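Local atomic coordinates of AlkZ (Streptomyces sahachiroi, PDB entry 5UUJ), a protein that belongs to the AlkZ-like family of DNA glycosylases, of the helix-turn-helix clan, and is a largely helical single-chain protein. Residues A42-W45 with S46-E49; S89-G92 with P93-L97; P168-R172 with G173-H177. One frame throughout, in Å; residues are numbered along the deposited sequence.

Contact 1: A42-W45 with S46-E49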
loop_
_atom_site.group_PDB
_atom_site.type_symbol
_atom_site.label_atom_id
_atom_site.label_comp_id
_atom_site.label_asym_id
_atom_site.label_seq_id
_atom_site.Cartn_x
_atom_site.Cartn_y
_atom_site.Cartn_z
ATOM N N ALA A 42 -5.944 -1.252 -1.947
ATOM C CA ALA A 42 -7.215 -0.944 -2.590
ATOM C C ALA A 42 -8.088 -2.171 -2.802
ATOM O O ALA A 42 -8.923 -2.188 -3.705
ATOM C CB ALA A 42 -6.958 -0.257 -3.922
ATOM N N GLN A 43 -7.908 -3.194 -1.974
ATOM C CA GLN A 43 -8.731 -4.390 -2.094
ATOM C C GLN A 43 -10.168 -4.057 -1.708
ATOM O O GLN A 43 -11.115 -4.533 -2.332
ATOM C CB GLN A 43 -8.188 -5.524 -1.222
ATOM C CG GLN A 43 -8.957 -6.830 -1.367
ATOM C CD GLN A 43 -9.078 -7.284 -2.812
ATOM O OE1 GLN A 43 -8.077 -7.533 -3.482
ATOM N NE2 GLN A 43 -10.311 -7.389 -3.299
ATOM N N VAL A 44 -10.313 -3.240 -0.669
ATOM C CA VAL A 44 -11.596 -2.645 -0.320
ATOM C C VAL A 44 -11.586 -1.209 -0.839
ATOM O O VAL A 44 -10.906 -0.346 -0.285
ATOM C CB VAL A 44 -11.852 -2.670 1.199
ATOM C CG1 VAL A 44 -13.238 -2.125 1.516
ATOM C CG2 VAL A 44 -11.698 -4.088 1.741
ATOM N N TRP A 45 -12.331 -0.964 -1.912
ATOM C CA TRP A 45 -12.232 0.298 -2.635
ATOM C C TRP A 45 -12.644 1.492 -1.785
ATOM O O TRP A 45 -11.980 2.528 -1.809
ATOM C CB TRP A 45 -13.082 0.258 -3.907
ATOM C CG TRP A 45 -12.909 1.482 -4.736
ATOM C CD1 TRP A 45 -13.854 2.422 -5.018
ATOM C CD2 TRP A 45 -11.705 1.919 -5.372
ATOM N NE1 TRP A 45 -13.316 3.414 -5.800
ATOM C CE2 TRP A 45 -11.997 3.130 -6.032
ATOM C CE3 TRP A 45 -10.406 1.404 -5.450
ATOM C CZ2 TRP A 45 -11.041 3.832 -6.761
ATOM C CZ3 TRP A 45 -9.458 2.102 -6.175
ATOM C CH2 TRP A 45 -9.780 3.302 -6.820
ATOM N N SER A 46 -13.731 1.346 -1.033
ATOM C CA SER A 46 -14.242 2.436 -0.210
ATOM C C SER A 46 -13.200 2.886 0.806
ATOM O O SER A 46 -13.137 4.061 1.165
ATOM C CB SER A 46 -15.530 2.016 0.504
ATOM O OG SER A 46 -15.328 0.869 1.310
ATOM N N VAL A 47 -12.375 1.947 1.256
ATOM C CA VAL A 47 -11.320 2.245 2.214
ATOM C C VAL A 47 -10.172 3.019 1.553
ATOM O O VAL A 47 -9.589 3.914 2.162
ATOM C CB VAL A 47 -10.795 0.948 2.856
ATOM C CG1 VAL A 47 -9.524 1.199 3.649
ATOM C CG2 VAL A 47 -11.865 0.347 3.754
ATOM N N ALA A 48 -9.856 2.677 0.307
ATOM C CA ALA A 48 -8.803 3.372 -0.426
ATOM C C ALA A 48 -9.198 4.822 -0.693
ATOM O O ALA A 48 -8.372 5.731 -0.591
ATOM C CB ALA A 48 -8.501 2.658 -1.730
ATOM N N GLU A 49 -10.466 5.028 -1.041
ATOM C CA GLU A 49 -10.998 6.367 -1.263
ATOM C C GLU A 49 -10.868 7.221 -0.008
ATOM O O GLU A 49 -10.458 8.380 -0.071
ATOM C CB GLU A 49 -12.467 6.300 -1.681
ATOM C CG GLU A 49 -12.718 5.631 -3.017
ATOM C CD GLU A 49 -14.195 5.497 -3.315
ATOM O OE1 GLU A 49 -14.625 5.908 -4.413
ATOM O OE2 GLU A 49 -14.933 4.984 -2.445
#
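W45 and E49, one helical turn apart, cross at about a right angle. CG of E49 lies over one face of the indole, 4.0 Å from the centroid of the five-membered ring of W45. This is a CH-pi contact, offset toward the rim. The carboxylate of E49 is turned 42° from the ring plane. W45 carries its ring anti to the backbone N (chi1 -175°), and E49 runs extended beyond CG. Together these bring OE1 of E49 to 3.1 Å from NE1 of W45. NE1 is hydrogen-bonded to OD1 of N65, and OE2 of E49 makes a salt bridge to R61.

The other side chains are smaller. V44 and V47 cross obliquely, with CG1 of V44 3.6 Å from CG2 of V47. CB of A42 meets CB of A48 at 4.0 Å.

V44 is the N-cap of helix 45-53. N of A48 donates to O of V44 at 3.3 Å, in the carbonyl plane. The same O also takes a weak bond from N of V47. One residue on, N of E49 reaches O of W45 at 3.0 Å, with an N-H...O angle of 165°.

Small apolar contacts, V44 with V47 and A42 with A48, thus share the start of the helix with the polar W45-E49 pair. The buried carboxylate of E49 is paired with R61, which probably keeps it ionised. E49 CG covers one face of the W45 ring, and K75 makes a cation-pi contact with the same indole. The indole N-H is satisfied by N65.

Contact 2: S89-G92 with P93-L97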
loop_
_atom_site.group_PDB
_atom_site.type_symbol
_atom_site.label_atom_id
_atom_site.label_comp_id
_atom_site.label_asym_id
_atom_site.label_seq_id
_atom_site.Cartn_x
_atom_site.Cartn_y
_atom_site.Cartn_z
ATOM N N SER A 89 3.464 5.786 -13.917
ATOM C CA SER A 89 4.842 6.151 -14.246
ATOM C C SER A 89 5.828 5.756 -13.148
ATOM O O SER A 89 7.038 5.786 -13.364
ATOM C CB SER A 89 4.948 7.655 -14.518
ATOM O OG SER A 89 4.604 8.416 -13.374
ATOM N N GLU A 90 5.311 5.376 -11.981
ATOM C CA GLU A 90 6.154 4.998 -10.849
ATOM C C GLU A 90 6.066 3.507 -10.528
ATOM O O GLU A 90 6.784 3.013 -9.662
ATOM C CB GLU A 90 5.766 5.805 -9.607
ATOM C CG GLU A 90 6.106 7.289 -9.693
ATOM C CD GLU A 90 5.574 8.078 -8.509
ATOM O OE1 GLU A 90 5.026 7.457 -7.573
ATOM O OE2 GLU A 90 5.696 9.321 -8.514
ATOM N N ALA A 91 5.189 2.795 -11.227
ATOM C CA ALA A 91 4.887 1.406 -10.890
ATOM C C ALA A 91 6.050 0.459 -11.173
ATOM O O ALA A 91 6.240 -0.524 -10.457
ATOM C CB ALA A 91 3.652 0.948 -11.643
ATOM N N GLY A 92 6.823 0.762 -12.213
ATOM C CA GLY A 92 7.888 -0.114 -12.676
ATOM C C GLY A 92 8.796 -0.670 -11.594
ATOM O O GLY A 92 8.852 -1.886 -11.397
ATOM N N PRO A 93 9.520 0.214 -10.890
ATOM C CA PRO A 93 10.459 -0.207 -9.843
ATOM C C PRO A 93 9.821 -1.080 -8.762
ATOM O O PRO A 93 10.452 -2.045 -8.332
ATOM C CB PRO A 93 10.943 1.122 -9.264
ATOM C CG PRO A 93 10.842 2.073 -10.406
ATOM C CD PRO A 93 9.593 1.663 -11.138
ATOM N N TYR A 94 8.601 -0.754 -8.337
ATOM C CA TYR A 94 7.909 -1.560 -7.334
ATOM C C TYR A 94 7.650 -2.969 -7.853
ATOM O O TYR A 94 7.917 -3.952 -7.162
ATOM C CB TYR A 94 6.580 -0.926 -6.926
ATOM C CG TYR A 94 6.704 0.418 -6.254
ATOM C CD1 TYR A 94 7.184 0.529 -4.957
ATOM C CD2 TYR A 94 6.321 1.577 -6.915
ATOM C CE1 TYR A 94 7.293 1.763 -4.342
ATOM C CE2 TYR A 94 6.424 2.809 -6.312
ATOM C CZ TYR A 94 6.908 2.898 -5.025
ATOM O OH TYR A 94 7.007 4.129 -4.426
ATOM N N LEU A 95 7.120 -3.054 -9.069
ATOM C CA LEU A 95 6.760 -4.335 -9.666
ATOM C C LEU A 95 7.987 -5.206 -9.930
ATOM O O LEU A 95 7.950 -6.421 -9.722
ATOM C CB LEU A 95 5.988 -4.112 -10.969
ATOM C CG LEU A 95 4.619 -3.432 -10.849
ATOM C CD1 LEU A 95 4.013 -3.223 -12.230
ATOM C CD2 LEU A 95 3.669 -4.233 -9.979
ATOM N N SER A 96 9.069 -4.581 -10.385
ATOM C CA SER A 96 10.315 -5.292 -10.655
ATOM C C SER A 96 10.834 -5.998 -9.404
ATOM O O SER A 96 11.316 -7.129 -9.471
ATOM C CB SER A 96 11.377 -4.326 -11.184
ATOM O OG SER A 96 12.622 -4.982 -11.363
ATOM N N LEU A 97 10.725 -5.330 -8.263
ATOM C CA LEU A 97 11.201 -5.892 -7.008
ATOM C C LEU A 97 10.317 -7.047 -6.544
ATOM O O LEU A 97 10.799 -7.980 -5.903
ATOM C CB LEU A 97 11.268 -4.807 -5.930
ATOM C CG LEU A 97 12.677 -4.365 -5.529
ATOM C CD1 LEU A 97 13.464 -3.870 -6.730
ATOM C CD2 LEU A 97 12.613 -3.293 -4.451
#
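N of S96 donates to O of G92 at 2.9 Å, the shortest hydrogen bond here, with an N-H...O angle of 163°. The preceding i to i+4 bond, from N of L95 to O of A91, is 3.0 Å long, with an angle of 167°. Both belong to the first turns of helix 91-100.

P93 has no N-H to give, which suits a first turn. Its CD sits 3.4 Å from O of E90. The ring of Y94 comes to the same carbonyl, with CD2 of Y94 3.1 Å from O of E90. CG of Y94 stands anti to its carbonyl carbon (chi1 -63°), which turns the ring back toward the helix start. L95 takes the same first torsion. Its CG lies 3.4 Å from O of A91, and its CD1 meets CB of A91 at 4.2 Å. E90 directs its carboxylate to R87, in a salt bridge.

Two helices and a loop tryptophan, W198, pack on the turn. P93, Y94, S96 and L97 lean on helix 204-219, and OG of S96 bonds to O of P202. Y94 and L97 also touch helix 224-232, while A91 and L95 pack on W198.

Contact 3: P168-R172 with G173-H177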
loop_
_atom_site.group_PDB
_atom_site.type_symbol
_atom_site.label_atom_id
_atom_site.label_comp_id
_atom_site.label_asym_id
_atom_site.label_seq_id
_atom_site.Cartn_x
_atom_site.Cartn_y
_atom_site.Cartn_z
ATOM N N PRO A 168 2.098 -13.120 -10.527
ATOM C CA PRO A 168 3.353 -13.020 -11.282
ATOM C C PRO A 168 3.209 -12.184 -12.552
ATOM O O PRO A 168 4.130 -11.456 -12.927
ATOM C CB PRO A 168 3.674 -14.477 -11.629
ATOM C CG PRO A 168 3.010 -15.271 -10.571
ATOM C CD PRO A 168 1.784 -14.511 -10.159
ATOM N N LEU A 169 2.053 -12.288 -13.199
ATOM C CA LEU A 169 1.787 -11.529 -14.415
ATOM C C LEU A 169 1.690 -10.041 -14.101
ATOM O O LEU A 169 2.199 -9.207 -14.851
ATOM C CB LEU A 169 0.500 -12.014 -15.086
ATOM C CG LEU A 169 0.622 -13.160 -16.095
ATOM C CD1 LEU A 169 1.413 -14.322 -15.533
ATOM C CD2 LEU A 169 -0.761 -13.629 -16.524
ATOM N N ALA A 170 1.039 -9.711 -12.990
ATOM C CA ALA A 170 0.945 -8.323 -12.555
ATOM C C ALA A 170 2.343 -7.788 -12.278
ATOM O O ALA A 170 2.702 -6.705 -12.729
ATOM C CB ALA A 170 0.067 -8.200 -11.317
ATOM N N TRP A 171 3.136 -8.572 -11.554
ATOM C CA TRP A 171 4.490 -8.175 -11.187
ATOM C C TRP A 171 5.390 -8.003 -12.405
ATOM O O TRP A 171 6.316 -7.194 -12.383
ATOM C CB TRP A 171 5.102 -9.203 -10.235
ATOM C CG TRP A 171 4.441 -9.255 -8.894
ATOM C CD1 TRP A 171 3.582 -8.336 -8.360
ATOM C CD2 TRP A 171 4.582 -10.287 -7.914
ATOM N NE1 TRP A 171 3.186 -8.730 -7.107
ATOM C CE2 TRP A 171 3.785 -9.925 -6.809
ATOM C CE3 TRP A 171 5.309 -11.478 -7.860
ATOM C CZ2 TRP A 171 3.694 -10.717 -5.666
ATOM C CZ3 TRP A 171 5.217 -12.260 -6.724
ATOM C CH2 TRP A 171 4.416 -11.878 -5.645
ATOM N N ARG A 172 5.123 -8.764 -13.463
ATOM C CA ARG A 172 5.906 -8.657 -14.692
ATOM C C ARG A 172 5.380 -7.538 -15.590
ATOM O O ARG A 172 5.994 -7.206 -16.601
ATOM C CB ARG A 172 5.914 -9.990 -15.441
ATOM C CG ARG A 172 7.038 -10.907 -14.990
ATOM C CD ARG A 172 6.773 -12.360 -15.332
ATOM N NE ARG A 172 7.946 -13.187 -15.075
ATOM C CZ ARG A 172 8.063 -14.459 -15.442
ATOM N NH1 ARG A 172 7.076 -15.070 -16.087
ATOM N NH2 ARG A 172 9.175 -15.122 -15.165
ATOM N N GLY A 173 4.244 -6.959 -15.209
ATOM C CA GLY A 173 3.703 -5.799 -15.895
ATOM C C GLY A 173 2.926 -6.094 -17.163
ATOM O O GLY A 173 2.833 -5.231 -18.034
ATOM N N VAL A 174 2.361 -7.294 -17.273
ATOM C CA VAL A 174 1.590 -7.662 -18.460
ATOM C C VAL A 174 0.086 -7.605 -18.207
ATOM O O VAL A 174 -0.702 -7.864 -19.114
ATOM C CB VAL A 174 1.961 -9.076 -18.976
ATOM C CG1 VAL A 174 3.433 -9.130 -19.357
ATOM C CG2 VAL A 174 1.633 -10.153 -17.948
ATOM N N LEU A 175 -0.320 -7.270 -16.986
ATOM C CA LEU A 175 -1.738 -7.061 -16.714
ATOM C C LEU A 175 -1.973 -6.112 -15.551
ATOM O O LEU A 175 -1.155 -5.990 -14.639
ATOM C CB LEU A 175 -2.457 -8.399 -16.455
ATOM C CG LEU A 175 -2.287 -9.223 -15.171
ATOM C CD1 LEU A 175 -3.033 -8.658 -13.977
ATOM C CD2 LEU A 175 -2.789 -10.633 -15.431
ATOM N N CYS A 176 -3.109 -5.430 -15.620
ATOM C CA CYS A 176 -3.580 -4.555 -14.560
ATOM C C CYS A 176 -5.078 -4.404 -14.758
ATOM O O CYS A 176 -5.619 -4.920 -15.731
ATOM C CB CYS A 176 -2.880 -3.196 -14.603
ATOM S SG CYS A 176 -3.162 -2.271 -16.139
ATOM N N HIS A 177 -5.749 -3.705 -13.851
ATOM C CA HIS A 177 -7.173 -3.446 -14.020
ATOM C C HIS A 177 -7.422 -2.514 -15.199
ATOM O O HIS A 177 -6.691 -1.546 -15.405
ATOM C CB HIS A 177 -7.777 -2.824 -12.762
ATOM C CG HIS A 177 -8.071 -3.807 -11.671
ATOM N ND1 HIS A 177 -9.157 -3.683 -10.839
ATOM C CD2 HIS A 177 -7.413 -4.922 -11.276
ATOM C CE1 HIS A 177 -9.164 -4.682 -9.973
ATOM N NE2 HIS A 177 -8.114 -5.448 -10.218
HETATM O O HOH W 1 0.847 -4.746 -13.546
#
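Two backbone bonds run back into the last helical turn, G173 N to A170 O at 2.9 Å and V174 N to L169 O at 3.1 Å, while G173 takes a positive phi of 81°.

The side chains fold back over the same turn. CG2 of V174 and CD2 of L175 both come to CB of L169, each at 3.6 Å. L175 sets CG between its backbone N and carbonyl carbon (chi1 73°), which tips its methyls onto the helix. Its CD1 also meets CB of A170 at 4.1 Å. A water donates to O of A170 at 2.8 Å and to O of L175 at 2.6 Å, bridging the helix end to the chain that leaves it. R172 runs outward to a salt bridge with D121. L169 and V174 touch helix 117-130, and L175 packs on W77 of strand 74-77.

This is a Schellman motif with G173 at C'. V174 N makes the 6→1 bond to L169 O, nearly straight at 166°. G173 N makes the 5→2 bond to A170 O, bent, with its donor above the carbonyl plane. The motif ends helix 162-172 and sends the chain into strand 176-177, which pairs with strand 186-188 and meets K75 of strand 74-77.

How the contacts relate
From the N terminus the three contacts follow in series, and none nests or crosses. Each is local. Contact 1 turns the chain from strand 40-41 into helix 45-53. Contact 2 opens helix 91-100 soon after strand 83-86. Contact 3 comes last, at a helix-to-strand turn. Contacts 2 and 3 touch directly: CB of L95 lies 3.4 Å from O of W171, so the two helices pack there. Contact 1 stands apart, its centre about 21 Å from that of contact 2 and about 20 Å from that of contact 3. Strand 74-77, through K75, runs between contacts 1 and 3.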